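Local coordinates for F5/8 type C domain protein (Clostridium perfringens, PDB 7JRM) that probably binds carbohydrate through its CBM51 module, as part of a multidomain O-glycopeptidase that recognises and hydrolyses mucins, at residues A[408-413]-A[427-432]; A[442-447]-A[453-458]; A[173-178]-A[190-195]; A[13-18]-A[145-150]. All blocks are in the same frame, centred on the assembly; numbering follows the deposited sequence.

In the fold
The four contacts form two pairs on opposite sides of the centre of an elongated chain. Contacts 1 and 2 have centres 9 Å apart and both reach the mixed sheet near the C-terminus, where strands 407-413 and 440-449 are neighbours; contact 2 is a hairpin within it, and contact 1 packs strand 428-432 on its face. Contacts 3 and 4 have centres 11 Å apart and meet through strands 145-152 and 188-193, also paired. Contact 3 lies inside the NPCBM module, and contact 4 joins it to the N-terminal Ig-like module. Centres of different pairs are 80 to 91 Å apart. The calcium ion belongs to the NPCBM module, about 12 Å from the Thr178 side chain in contact 3.

Contact 1 (A[408-413]-A[427-432]); sequences KTIRVV and DEFTIN
Val412 places CG1 trans to its backbone N (chi1 -170°), which leaves CG2 beside that N and trans to the carbonyl carbon, and Ile431 carries CD1 outward on a nearly extended second torsion (chi2 156°), which brings the two side chains together tip to tip. They belong to a sheet-on-sheet packing: strand 407-413 of the large mixed sheet is covered by strand 428-432, which pairs with strand 391-395 in a small two-stranded sheet. The spacing is that of facing layers, with the CA atoms of Ile410 and Phe429 7.9 Å apart. At this second pair, Phe429 points toward strand 407-413, and with CG between its backbone N and carbonyl carbon (chi1 59°) it presents CD2 to Ile410 CD1. The two side chains cross at about a right angle. The reach is modest, Ile410 CD1 coming to 4.2 Å from Phe429 CD2. All four touching residues are buried and the contact is wholly apolar. Arg411 turns to the other side of its strand and forms a salt bridge with Glu422, while Lys408 and Thr409 make a classic beta bulge opposite Leu446. The closest approach between the two strands is a methyl-to-methyl one, Val412 CG2 to Ile431 CD1, at 3.7 Å.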
loop_
_atom_site.group_PDB
_atom_site.type_symbol
_atom_site.label_atom_id
_atom_site.label_comp_id
_atom_site.label_asym_id
_atom_site.label_seq_id
_atom_site.Cartn_x
_atom_site.Cartn_y
_atom_site.Cartn_z
ATOM N N LYS A 408 6.684 38.715 25.441
ATOM C CA LYS A 408 5.671 39.723 25.147
ATOM C C LYS A 408 6.109 41.113 25.600
ATOM O O LYS A 408 6.341 41.987 24.762
ATOM C CB LYS A 408 4.340 39.333 25.793
ATOM C CG LYS A 408 3.759 38.028 25.276
ATOM C CD LYS A 408 3.674 38.026 23.758
ATOM C CE LYS A 408 3.187 36.685 23.236
ATOM N NZ LYS A 408 3.581 36.466 21.818
ATOM N N THR A 409 6.224 41.346 26.905
ATOM C CA THR A 409 6.432 42.681 27.448
ATOM C C THR A 409 7.753 42.747 28.199
ATOM O O THR A 409 8.020 41.914 29.072
ATOM C CB THR A 409 5.279 43.077 28.377
ATOM O OG1 THR A 409 4.064 43.165 27.622
ATOM C CG2 THR A 409 5.557 44.417 29.037
ATOM N N ILE A 410 8.571 43.741 27.858
ATOM C CA ILE A 410 9.810 44.041 28.565
ATOM C C ILE A 410 9.574 45.316 29.363
ATOM O O ILE A 410 9.431 46.400 28.785
ATOM C CB ILE A 410 10.994 44.208 27.605
ATOM C CG1 ILE A 410 11.207 42.938 26.784
ATOM C CG2 ILE A 410 12.258 44.568 28.375
ATOM C CD1 ILE A 410 11.753 41.785 27.580
ATOM N N ARG A 411 9.531 45.196 30.687
ATOM C CA ARG A 411 9.352 46.348 31.558
ATOM C C ARG A 411 10.445 46.357 32.617
ATOM O O ARG A 411 10.865 45.301 33.102
ATOM C CB ARG A 411 7.953 46.349 32.206
ATOM C CG ARG A 411 7.828 45.571 33.507
ATOM C CD ARG A 411 6.624 46.040 34.309
ATOM N NE ARG A 411 5.465 46.299 33.457
ATOM C CZ ARG A 411 4.453 45.453 33.293
ATOM N NH1 ARG A 411 4.449 44.288 33.925
ATOM N NH2 ARG A 411 3.442 45.775 32.497
ATOM N N VAL A 412 10.921 47.554 32.950
ATOM C CA VAL A 412 11.978 47.745 33.936
ATOM C C VAL A 412 11.374 48.430 35.151
ATOM O O VAL A 412 10.618 49.401 35.014
ATOM C CB VAL A 412 13.147 48.564 33.361
ATOM C CG1 VAL A 412 14.332 48.532 34.313
ATOM C CG2 VAL A 412 13.539 48.037 31.989
ATOM N N VAL A 413 11.702 47.926 36.337
ATOM C CA VAL A 413 11.120 48.391 37.589
ATOM C C VAL A 413 12.237 48.859 38.509
ATOM O O VAL A 413 13.317 48.259 38.547
ATOM C CB VAL A 413 10.284 47.285 38.266
ATOM C CG1 VAL A 413 9.289 47.890 39.232
ATOM C CG2 VAL A 413 9.566 46.442 37.221
ATOM N N ASP A 427 14.308 39.400 20.662
ATOM C CA ASP A 427 15.218 38.364 21.136
ATOM C C ASP A 427 16.135 38.883 22.237
ATOM O O ASP A 427 16.491 38.130 23.151
ATOM C CB ASP A 427 16.038 37.810 19.972
ATOM C CG ASP A 427 15.244 36.849 19.108
ATOM O OD1 ASP A 427 14.099 36.521 19.481
ATOM O OD2 ASP A 427 15.767 36.419 18.058
ATOM N N GLU A 428 16.526 40.155 22.169
ATOM C CA GLU A 428 17.366 40.771 23.185
ATOM C C GLU A 428 16.865 42.183 23.453
ATOM O O GLU A 428 16.156 42.776 22.636
ATOM C CB GLU A 428 18.843 40.803 22.760
ATOM C CG GLU A 428 19.445 39.435 22.469
ATOM C CD GLU A 428 20.959 39.438 22.517
ATOM O OE1 GLU A 428 21.528 40.137 23.381
ATOM O OE2 GLU A 428 21.582 38.740 21.690
ATOM N N PHE A 429 17.239 42.718 24.613
ATOM C CA PHE A 429 16.861 44.069 25.001
ATOM C C PHE A 429 18.086 44.833 25.481
ATOM O O PHE A 429 18.996 44.265 26.091
ATOM C CB PHE A 429 15.775 44.068 26.095
ATOM C CG PHE A 429 16.173 43.354 27.358
ATOM C CD1 PHE A 429 16.805 44.031 28.388
ATOM C CD2 PHE A 429 15.899 42.006 27.521
ATOM C CE1 PHE A 429 17.167 43.376 29.552
ATOM C CE2 PHE A 429 16.256 41.344 28.682
ATOM C CZ PHE A 429 16.890 42.031 29.699
ATOM N N THR A 430 18.099 46.133 25.191
ATOM C CA THR A 430 19.171 47.030 25.606
ATOM C C THR A 430 18.554 48.185 26.377
ATOM O O THR A 430 17.649 48.859 25.871
ATOM C CB THR A 430 19.965 47.546 24.400
ATOM O OG1 THR A 430 20.846 46.517 23.932
ATOM C CG2 THR A 430 20.783 48.772 24.779
ATOM N N ILE A 431 19.034 48.410 27.597
ATOM C CA ILE A 431 18.498 49.432 28.488
ATOM C C ILE A 431 19.567 50.491 28.713
ATOM O O ILE A 431 20.702 50.168 29.087
ATOM C CB ILE A 431 18.036 48.830 29.826
ATOM C CG1 ILE A 431 16.884 47.850 29.600
ATOM C CG2 ILE A 431 17.626 49.931 30.795
ATOM C CD1 ILE A 431 16.752 46.809 30.687
ATOM N N ASN A 432 19.207 51.752 28.484
ATOM C CA ASN A 432 20.105 52.852 28.800
ATOM C C ASN A 432 20.163 53.047 30.309
ATOM O O ASN A 432 19.126 53.121 30.977
ATOM C CB ASN A 432 19.639 54.135 28.112
ATOM C CG ASN A 432 20.327 55.376 28.655
ATOM O OD1 ASN A 432 21.497 55.337 29.037
ATOM N ND2 ASN A 432 19.599 56.486 28.695
#

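Contact 2 (A[442-447]-A[453-458]); sequences GVHVLF and SGVMFY
A beta hairpin near the C-terminus brings strands 440-449 and 452-461 together, and residues 442-447 and 453-458 form part of its antiparallel ladder. Val443 with Tyr458, Val445 with Met456 and Phe447 with Gly454 are the hydrogen-bonded pairs. The bond from Tyr458 N to Val443 O is 2.8 Å long and nearly straight (168°), with the donor in the carbonyl plane; the return bond from Val443 N reaches Tyr458 O from above its plane. Toward the turn the ladder slackens, the bond from Phe447 N to Gly454 O being weak at 3.4 Å. On the face bearing His444 and Phe457, the two rings point the same way and stack T-shaped, the edge of Phe457 toward the face of His444, planes at 66°. Alongside, Leu446 CD2 meets Val455 CG2 at 3.6 Å. On the other face, the Phe447 ring lies over the backbone of Gly454, Phe447 CZ being 3.4 Å from Gly454 N; glycine has no side chain to hold the ring off. Tyr458 OH is hydrogen-bonded to the backbone O of Asp395. Strand 407-413 flanks the hairpin along 440-449, strand 372-384 runs parallel beside 452-461, and Val443 is overlaid by Phe429 and Ile431 of strand 428-432.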
loop_
_atom_site.group_PDB
_atom_site.type_symbol
_atom_site.label_atom_id
_atom_site.label_comp_id
_atom_site.label_asym_id
_atom_site.label_seq_id
_atom_site.Cartn_x
_atom_site.Cartn_y
_atom_site.Cartn_z
ATOM N N GLY A 442 15.031 45.979 38.524
ATOM C CA GLY A 442 14.615 44.673 38.054
ATOM C C GLY A 442 14.067 44.749 36.643
ATOM O O GLY A 442 13.455 45.743 36.251
ATOM N N VAL A 443 14.297 43.685 35.878
ATOM C CA VAL A 443 13.829 43.577 34.501
ATOM C C VAL A 443 12.877 42.393 34.424
ATOM O O VAL A 443 13.264 41.259 34.730
ATOM C CB VAL A 443 14.993 43.410 33.512
ATOM C CG1 VAL A 443 14.471 43.332 32.084
ATOM C CG2 VAL A 443 15.987 44.551 33.664
ATOM N N HIS A 444 11.639 42.653 34.015
ATOM C CA HIS A 444 10.606 41.630 33.915
ATOM C C HIS A 444 10.339 41.334 32.445
ATOM O O HIS A 444 9.929 42.224 31.693
ATOM C CB HIS A 444 9.324 42.076 34.617
ATOM C CG HIS A 444 9.453 42.172 36.105
ATOM N ND1 HIS A 444 10.112 43.208 36.730
ATOM C CD2 HIS A 444 9.005 41.361 37.093
ATOM C CE1 HIS A 444 10.065 43.031 38.038
ATOM N NE2 HIS A 444 9.400 41.917 38.285
ATOM N N VAL A 445 10.572 40.088 32.042
ATOM C CA VAL A 445 10.338 39.639 30.675
ATOM C C VAL A 445 9.030 38.858 30.687
ATOM O O VAL A 445 9.005 37.662 30.991
ATOM C CB VAL A 445 11.499 38.794 30.145
ATOM C CG1 VAL A 445 11.220 38.335 28.720
ATOM C CG2 VAL A 445 12.807 39.571 30.225
ATOM N N LEU A 446 7.932 39.535 30.361
ATOM C CA LEU A 446 6.626 38.894 30.340
ATOM C C LEU A 446 6.460 38.085 29.061
ATOM O O LEU A 446 6.807 38.543 27.969
ATOM C CB LEU A 446 5.511 39.936 30.445
ATOM C CG LEU A 446 5.458 40.891 31.645
ATOM C CD1 LEU A 446 4.018 41.280 31.946
ATOM C CD2 LEU A 446 6.115 40.300 32.881
ATOM N N PHE A 447 5.924 36.873 29.199
ATOM C CA PHE A 447 5.678 36.023 28.045
ATOM C C PHE A 447 4.418 35.205 28.279
ATOM O O PHE A 447 4.077 34.874 29.418
ATOM C CB PHE A 447 6.876 35.107 27.747
ATOM C CG PHE A 447 7.008 33.937 28.683
ATOM C CD1 PHE A 447 7.719 34.058 29.866
ATOM C CD2 PHE A 447 6.445 32.709 28.369
ATOM C CE1 PHE A 447 7.852 32.984 30.724
ATOM C CE2 PHE A 447 6.571 31.633 29.225
ATOM C CZ PHE A 447 7.276 31.769 30.403
ATOM N N SER A 453 3.147 30.378 30.131
ATOM C CA SER A 453 3.243 31.776 30.526
ATOM C C SER A 453 4.130 31.883 31.757
ATOM O O SER A 453 4.410 30.889 32.431
ATOM C CB SER A 453 1.860 32.375 30.807
ATOM O OG SER A 453 1.397 32.000 32.092
ATOM N N GLY A 454 4.571 33.101 32.044
ATOM C CA GLY A 454 5.380 33.327 33.226
ATOM C C GLY A 454 6.163 34.625 33.119
ATOM O O GLY A 454 5.820 35.511 32.338
ATOM N N VAL A 455 7.221 34.703 33.925
ATOM C CA VAL A 455 8.041 35.904 34.046
ATOM C C VAL A 455 9.505 35.491 34.109
ATOM O O VAL A 455 9.884 34.655 34.936
ATOM C CB VAL A 455 7.667 36.726 35.296
ATOM C CG1 VAL A 455 8.791 37.688 35.664
ATOM C CG2 VAL A 455 6.362 37.473 35.077
ATOM N N MET A 456 10.324 36.074 33.238
ATOM C CA MET A 456 11.773 35.920 33.291
ATOM C C MET A 456 12.361 37.197 33.878
ATOM O O MET A 456 12.215 38.276 33.294
ATOM C CB MET A 456 12.348 35.644 31.902
ATOM C CG MET A 456 13.833 35.327 31.898
ATOM S SD MET A 456 14.310 34.296 30.499
ATOM C CE MET A 456 16.089 34.479 30.530
ATOM N N PHE A 457 13.019 37.076 35.027
ATOM C CA PHE A 457 13.437 38.229 35.813
ATOM C C PHE A 457 14.948 38.409 35.747
ATOM O O PHE A 457 15.703 37.445 35.916
ATOM C CB PHE A 457 12.991 38.085 37.268
ATOM C CG PHE A 457 13.358 39.257 38.131
ATOM C CD1 PHE A 457 12.661 40.450 38.036
ATOM C CD2 PHE A 457 14.403 39.168 39.037
ATOM C CE1 PHE A 457 12.998 41.532 38.828
ATOM C CE2 PHE A 457 14.744 40.247 39.831
ATOM C CZ PHE A 457 14.040 41.429 39.727
ATOM N N TYR A 458 15.375 39.645 35.506
ATOM C CA TYR A 458 16.766 40.061 35.594
ATOM C C TYR A 458 16.903 41.132 36.670
ATOM O O TYR A 458 15.914 41.666 37.179
ATOM C CB TYR A 458 17.274 40.615 34.257
ATOM C CG TYR A 458 17.549 39.589 33.184
ATOM C CD1 TYR A 458 18.757 38.907 33.140
ATOM C CD2 TYR A 458 16.610 39.321 32.198
ATOM C CE1 TYR A 458 19.019 37.980 32.149
ATOM C CE2 TYR A 458 16.860 38.395 31.207
ATOM C CZ TYR A 458 18.065 37.726 31.188
ATOM O OH TYR A 458 18.318 36.802 30.200
#

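Contact 3 (A[173-178]-A[190-195]); sequences ELKAET and LVVDVR
Asp193 OD1, one residue beyond the Val192 that packs on Lys175 and Ala176, accepts both the backbone N and the NE of Arg195. The backbone bond, from Arg195 N to Asp193 OD1 (2.9 Å), closes an Asx turn. The guanidinium meets the carboxylate side-on, nearly in one plane, with Arg195 NH2 2.8 Å from Asp193 OD2 in a salt bridge, just where strand 188-193 ends. Before that turn, the strand faces residues 173-178, an outermost strand of the opposing sheet in the beta-sandwich of the NPCBM module. Val192 straddles two neighbours: its CG1 touches Lys175 CB at 3.8 Å, and its CG2 touches Ala176 CB at 3.9 Å. Both neighbours turn toward it because Lys175 and Ala176 form a classic beta bulge opposite Val168; the lysine chain then bends away. Farther along, Thr178 and Leu190 cross at about a right angle, with Thr178 CG2 3.7 Å from Leu190 CD2. A chi1 of 70° gives Thr178 two roles, sending OG1 to the backbone N of Phe166 and leaving the methyl for the leucine. Between the sheets, then, the contact is van der Waals packing of carbon on carbon, buried at Thr178, Leu190 and Val192 and solvent-exposed at Lys175, while Thr178 OG1 and the Asp193 carboxylate are held within their own sheet or turn.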
loop_
_atom_site.group_PDB
_atom_site.type_symbol
_atom_site.label_atom_id
_atom_site.label_comp_id
_atom_site.label_asym_id
_atom_site.label_seq_id
_atom_site.Cartn_x
_atom_site.Cartn_y
_atom_site.Cartn_z
ATOM N N GLU A 173 -0.542 -26.997 -35.855
ATOM C CA GLU A 173 -0.944 -28.122 -35.023
ATOM C C GLU A 173 -2.228 -27.782 -34.278
ATOM O O GLU A 173 -2.312 -26.740 -33.620
ATOM C CB GLU A 173 0.159 -28.484 -34.025
ATOM C CG GLU A 173 1.413 -29.054 -34.665
ATOM C CD GLU A 173 1.148 -30.346 -35.411
ATOM O OE1 GLU A 173 1.477 -30.420 -36.614
ATOM O OE2 GLU A 173 0.608 -31.289 -34.793
ATOM N N LEU A 174 -3.221 -28.664 -34.379
ATOM C CA LEU A 174 -4.479 -28.466 -33.670
ATOM C C LEU A 174 -4.253 -28.619 -32.171
ATOM O O LEU A 174 -3.762 -29.656 -31.711
ATOM C CB LEU A 174 -5.528 -29.461 -34.159
ATOM C CG LEU A 174 -6.891 -29.366 -33.469
ATOM C CD1 LEU A 174 -7.628 -28.113 -33.918
ATOM C CD2 LEU A 174 -7.724 -30.611 -33.734
ATOM N N LYS A 175 -4.610 -27.588 -31.409
ATOM C CA LYS A 175 -4.402 -27.578 -29.968
ATOM C C LYS A 175 -5.689 -27.586 -29.161
ATOM O O LYS A 175 -5.698 -28.116 -28.049
ATOM C CB LYS A 175 -3.571 -26.355 -29.560
ATOM C CG LYS A 175 -2.142 -26.387 -30.070
ATOM C CD LYS A 175 -1.414 -27.630 -29.589
ATOM C CE LYS A 175 0.065 -27.568 -29.930
ATOM N NZ LYS A 175 0.821 -28.694 -29.318
ATOM N N ALA A 176 -6.771 -27.020 -29.688
ATOM C CA ALA A 176 -8.037 -26.993 -28.974
ATOM C C ALA A 176 -9.175 -26.907 -29.978
ATOM O O ALA A 176 -9.005 -26.437 -31.105
ATOM C CB ALA A 176 -8.104 -25.823 -27.985
ATOM N N GLU A 177 -10.347 -27.370 -29.548
ATOM C CA GLU A 177 -11.541 -27.321 -30.380
ATOM C C GLU A 177 -12.761 -27.514 -29.495
ATOM O O GLU A 177 -12.674 -28.061 -28.392
ATOM C CB GLU A 177 -11.504 -28.380 -31.487
ATOM C CG GLU A 177 -11.777 -29.794 -31.005
ATOM C CD GLU A 177 -11.672 -30.817 -32.120
ATOM O OE1 GLU A 177 -11.660 -30.412 -33.301
ATOM O OE2 GLU A 177 -11.599 -32.026 -31.814
ATOM N N THR A 178 -13.902 -27.049 -29.994
ATOM C CA THR A 178 -15.177 -27.217 -29.321
ATOM C C THR A 178 -15.968 -28.336 -29.990
ATOM O O THR A 178 -15.557 -28.905 -31.005
ATOM C CB THR A 178 -15.977 -25.911 -29.336
ATOM O OG1 THR A 178 -16.425 -25.638 -30.670
ATOM C CG2 THR A 178 -15.123 -24.753 -28.845
ATOM N N LEU A 190 -12.012 -20.841 -24.750
ATOM C CA LEU A 190 -10.838 -21.554 -25.237
ATOM C C LEU A 190 -9.594 -20.822 -24.760
ATOM O O LEU A 190 -9.394 -19.650 -25.097
ATOM C CB LEU A 190 -10.844 -21.664 -26.765
ATOM C CG LEU A 190 -12.011 -22.424 -27.402
ATOM C CD1 LEU A 190 -11.908 -22.390 -28.920
ATOM C CD2 LEU A 190 -12.065 -23.858 -26.897
ATOM N N VAL A 191 -8.764 -21.508 -23.979
ATOM C CA VAL A 191 -7.515 -20.962 -23.459
ATOM C C VAL A 191 -6.393 -21.859 -23.960
ATOM O O VAL A 191 -6.279 -23.017 -23.534
ATOM C CB VAL A 191 -7.515 -20.874 -21.928
ATOM C CG1 VAL A 191 -6.230 -20.229 -21.434
ATOM C CG2 VAL A 191 -8.728 -20.094 -21.442
ATOM N N VAL A 192 -5.562 -21.333 -24.858
ATOM C CA VAL A 192 -4.578 -22.125 -25.586
ATOM C C VAL A 192 -3.179 -21.616 -25.264
ATOM O O VAL A 192 -2.929 -20.405 -25.294
ATOM C CB VAL A 192 -4.830 -22.083 -27.104
ATOM C CG1 VAL A 192 -3.887 -23.036 -27.826
ATOM C CG2 VAL A 192 -6.280 -22.423 -27.409
ATOM N N ASP A 193 -2.274 -22.545 -24.964
ATOM C CA ASP A 193 -0.861 -22.225 -24.814
ATOM C C ASP A 193 -0.256 -21.964 -26.189
ATOM O O ASP A 193 -0.305 -22.831 -27.067
ATOM C CB ASP A 193 -0.140 -23.376 -24.113
ATOM C CG ASP A 193 1.266 -23.011 -23.663
ATOM O OD1 ASP A 193 1.813 -21.994 -24.136
ATOM O OD2 ASP A 193 1.828 -23.754 -22.831
ATOM N N VAL A 194 0.307 -20.771 -26.380
ATOM C CA VAL A 194 0.913 -20.407 -27.657
ATOM C C VAL A 194 2.361 -19.988 -27.434
ATOM O O VAL A 194 2.918 -19.199 -28.206
ATOM C CB VAL A 194 0.114 -19.292 -28.359
ATOM C CG1 VAL A 194 -1.287 -19.776 -28.705
ATOM C CG2 VAL A 194 0.050 -18.046 -27.489
ATOM N N ARG A 195 2.980 -20.523 -26.384
ATOM C CA ARG A 195 4.343 -20.143 -26.038
ATOM C C ARG A 195 5.324 -20.574 -27.120
ATOM O O ARG A 195 5.266 -21.700 -27.623
ATOM C CB ARG A 195 4.742 -20.762 -24.699
ATOM C CG ARG A 195 4.418 -19.902 -23.491
ATOM C CD ARG A 195 4.871 -20.574 -22.206
ATOM N NE ARG A 195 4.236 -21.875 -22.018
ATOM C CZ ARG A 195 4.446 -22.664 -20.969
ATOM N NH1 ARG A 195 5.277 -22.287 -20.008
ATOM N NH2 ARG A 195 3.823 -23.832 -20.879
#

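Contact 4 (A[13-18]-A[145-150]); sequences NLAYSM and IFDTWV
Ala15 and Asp147 point their side chains at each other across the junction between the N-terminal Ig-like module and the NPCBM module. The methyl of Ala15 comes to the carboxylate, Ala15 CB lying 4.1 Å from Asp147 OD2, while the CA atoms of the two residues stand 7.5 Å apart. The aspartate has CG trans to the backbone N (chi1 -168°), and this torsion brings OD2 to the alanine methyl. Ile145, two residues earlier on the same side of the strand, adds its branch methyl: Ile145 CG2 approaches Ala15 CB at 4.5 Å, a loose touch. Leu14 and Tyr16 turn their CB atoms the other way, which leaves a single small side chain of strand 14-16 to meet this surface, and the area buried is correspondingly slight, 77 Å² in all. The buried carboxylate is not left to the methyl: Asp147 OD2 takes salt bridges from Arg189 NH2 and Arg224 NH2, whose charges would be expected to favour its ionised form. Arg189 NH2 also donates to the backbone O of Ala15, so one guanidinium ties the two segments together where they do not bond directly. Ile145 rests as well on Ala78, and Asn13 ND2 makes a weak hydrogen bond to Val191 O. Strand 14-16 lies at the edge of the four-stranded Ig-like sheet, parallel to strand 70-79, and it sits against strand 145-152, which runs between strands 188-193 and 215-224 and is antiparallel to both.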
loop_
_atom_site.group_PDB
_atom_site.type_symbol
_atom_site.label_atom_id
_atom_site.label_comp_id
_atom_site.label_asym_id
_atom_site.label_seq_id
_atom_site.Cartn_x
_atom_site.Cartn_y
_atom_site.Cartn_z
ATOM N N ASN A 13 -8.988 -25.748 -19.637
ATOM C CA ASN A 13 -7.907 -24.815 -19.359
ATOM C C ASN A 13 -8.462 -23.448 -18.975
ATOM O O ASN A 13 -9.419 -22.955 -19.577
ATOM C CB ASN A 13 -6.990 -24.689 -20.575
ATOM C CG ASN A 13 -6.163 -25.938 -20.814
ATOM O OD1 ASN A 13 -5.900 -26.710 -19.892
ATOM N ND2 ASN A 13 -5.747 -26.141 -22.059
ATOM N N LEU A 14 -7.849 -22.835 -17.965
ATOM C CA LEU A 14 -8.282 -21.548 -17.444
ATOM C C LEU A 14 -7.163 -20.522 -17.569
ATOM O O LEU A 14 -5.995 -20.863 -17.779
ATOM C CB LEU A 14 -8.714 -21.658 -15.976
ATOM C CG LEU A 14 -10.114 -22.201 -15.686
ATOM C CD1 LEU A 14 -10.282 -22.435 -14.196
ATOM C CD2 LEU A 14 -11.179 -21.247 -16.203
ATOM N N ALA A 15 -7.539 -19.252 -17.428
ATOM C CA ALA A 15 -6.595 -18.144 -17.440
ATOM C C ALA A 15 -7.070 -17.080 -16.463
ATOM O O ALA A 15 -8.251 -16.721 -16.460
ATOM C CB ALA A 15 -6.448 -17.547 -18.844
ATOM N N TYR A 16 -6.151 -16.583 -15.638
ATOM C CA TYR A 16 -6.455 -15.560 -14.652
ATOM C C TYR A 16 -5.491 -14.393 -14.812
ATOM O O TYR A 16 -4.391 -14.536 -15.351
ATOM C CB TYR A 16 -6.368 -16.108 -13.220
ATOM C CG TYR A 16 -7.530 -16.986 -12.816
ATOM C CD1 TYR A 16 -8.689 -16.436 -12.285
ATOM C CD2 TYR A 16 -7.463 -18.365 -12.956
ATOM C CE1 TYR A 16 -9.753 -17.236 -11.910
ATOM C CE2 TYR A 16 -8.521 -19.174 -12.583
ATOM C CZ TYR A 16 -9.662 -18.603 -12.061
ATOM O OH TYR A 16 -10.717 -19.405 -11.690
ATOM N N SER A 17 -5.922 -13.226 -14.338
ATOM C CA SER A 17 -5.079 -12.043 -14.337
ATOM C C SER A 17 -4.301 -11.966 -13.023
ATOM O O SER A 17 -4.425 -12.823 -12.145
ATOM C CB SER A 17 -5.920 -10.788 -14.571
ATOM O OG SER A 17 -6.362 -10.230 -13.347
ATOM N N MET A 18 -3.486 -10.918 -12.883
ATOM C CA MET A 18 -2.606 -10.821 -11.723
ATOM C C MET A 18 -3.373 -10.505 -10.444
ATOM O O MET A 18 -2.988 -10.967 -9.364
ATOM C CB MET A 18 -1.530 -9.762 -11.967
ATOM C CG MET A 18 -0.494 -10.154 -13.009
ATOM S SD MET A 18 0.229 -11.782 -12.717
ATOM C CE MET A 18 1.180 -11.472 -11.231
ATOM N N ILE A 145 -0.350 -16.900 -24.039
ATOM C CA ILE A 145 -1.662 -17.516 -23.889
ATOM C C ILE A 145 -2.634 -16.858 -24.857
ATOM O O ILE A 145 -2.634 -15.632 -25.015
ATOM C CB ILE A 145 -2.173 -17.396 -22.435
ATOM C CG1 ILE A 145 -1.406 -18.351 -21.517
ATOM C CG2 ILE A 145 -3.671 -17.660 -22.351
ATOM C CD1 ILE A 145 -1.665 -19.812 -21.808
ATOM N N PHE A 146 -3.457 -17.673 -25.513
ATOM C CA PHE A 146 -4.570 -17.191 -26.317
ATOM C C PHE A 146 -5.877 -17.521 -25.607
ATOM O O PHE A 146 -6.118 -18.677 -25.250
ATOM C CB PHE A 146 -4.561 -17.808 -27.716
ATOM C CG PHE A 146 -5.803 -17.515 -28.507
ATOM C CD1 PHE A 146 -6.077 -16.225 -28.935
ATOM C CD2 PHE A 146 -6.702 -18.523 -28.812
ATOM C CE1 PHE A 146 -7.223 -15.949 -29.659
ATOM C CE2 PHE A 146 -7.847 -18.253 -29.537
ATOM C CZ PHE A 146 -8.109 -16.963 -29.960
ATOM N N ASP A 147 -6.715 -16.505 -25.413
ATOM C CA ASP A 147 -7.963 -16.636 -24.675
ATOM C C ASP A 147 -9.093 -16.027 -25.491
ATOM O O ASP A 147 -8.935 -14.945 -26.065
ATOM C CB ASP A 147 -7.858 -15.947 -23.307
ATOM C CG ASP A 147 -9.010 -16.290 -22.385
ATOM O OD1 ASP A 147 -9.824 -17.167 -22.743
ATOM O OD2 ASP A 147 -9.094 -15.686 -21.295
ATOM N N THR A 148 -10.230 -16.718 -25.540
ATOM C CA THR A 148 -11.340 -16.257 -26.361
ATOM C C THR A 148 -12.635 -16.929 -25.924
ATOM O O THR A 148 -12.624 -18.029 -25.367
ATOM C CB THR A 148 -11.090 -16.535 -27.850
ATOM O OG1 THR A 148 -12.127 -15.933 -28.635
ATOM C CG2 THR A 148 -11.069 -18.035 -28.121
ATOM N N TRP A 149 -13.743 -16.238 -26.175
ATOM C CA TRP A 149 -15.073 -16.824 -26.149
ATOM C C TRP A 149 -15.508 -17.117 -27.579
ATOM O O TRP A 149 -15.167 -16.381 -28.510
ATOM C CB TRP A 149 -16.087 -15.888 -25.485
ATOM C CG TRP A 149 -15.909 -15.708 -24.005
ATOM C CD1 TRP A 149 -15.391 -14.618 -23.369
ATOM C CD2 TRP A 149 -16.271 -16.638 -22.975
ATOM N NE1 TRP A 149 -15.399 -14.813 -22.009
ATOM C CE2 TRP A 149 -15.935 -16.045 -21.740
ATOM C CE3 TRP A 149 -16.841 -17.915 -22.977
ATOM C CZ2 TRP A 149 -16.149 -16.685 -20.521
ATOM C CZ3 TRP A 149 -17.054 -18.548 -21.763
ATOM C CH2 TRP A 149 -16.709 -17.933 -20.554
ATOM N N VAL A 150 -16.259 -18.203 -27.756
ATOM C CA VAL A 150 -16.728 -18.605 -29.076
ATOM C C VAL A 150 -18.200 -18.981 -28.994
ATOM O O VAL A 150 -18.704 -19.380 -27.939
ATOM C CB VAL A 150 -15.903 -19.774 -29.658
ATOM C CG1 VAL A 150 -14.478 -19.328 -29.953
ATOM C CG2 VAL A 150 -15.917 -20.964 -28.710
#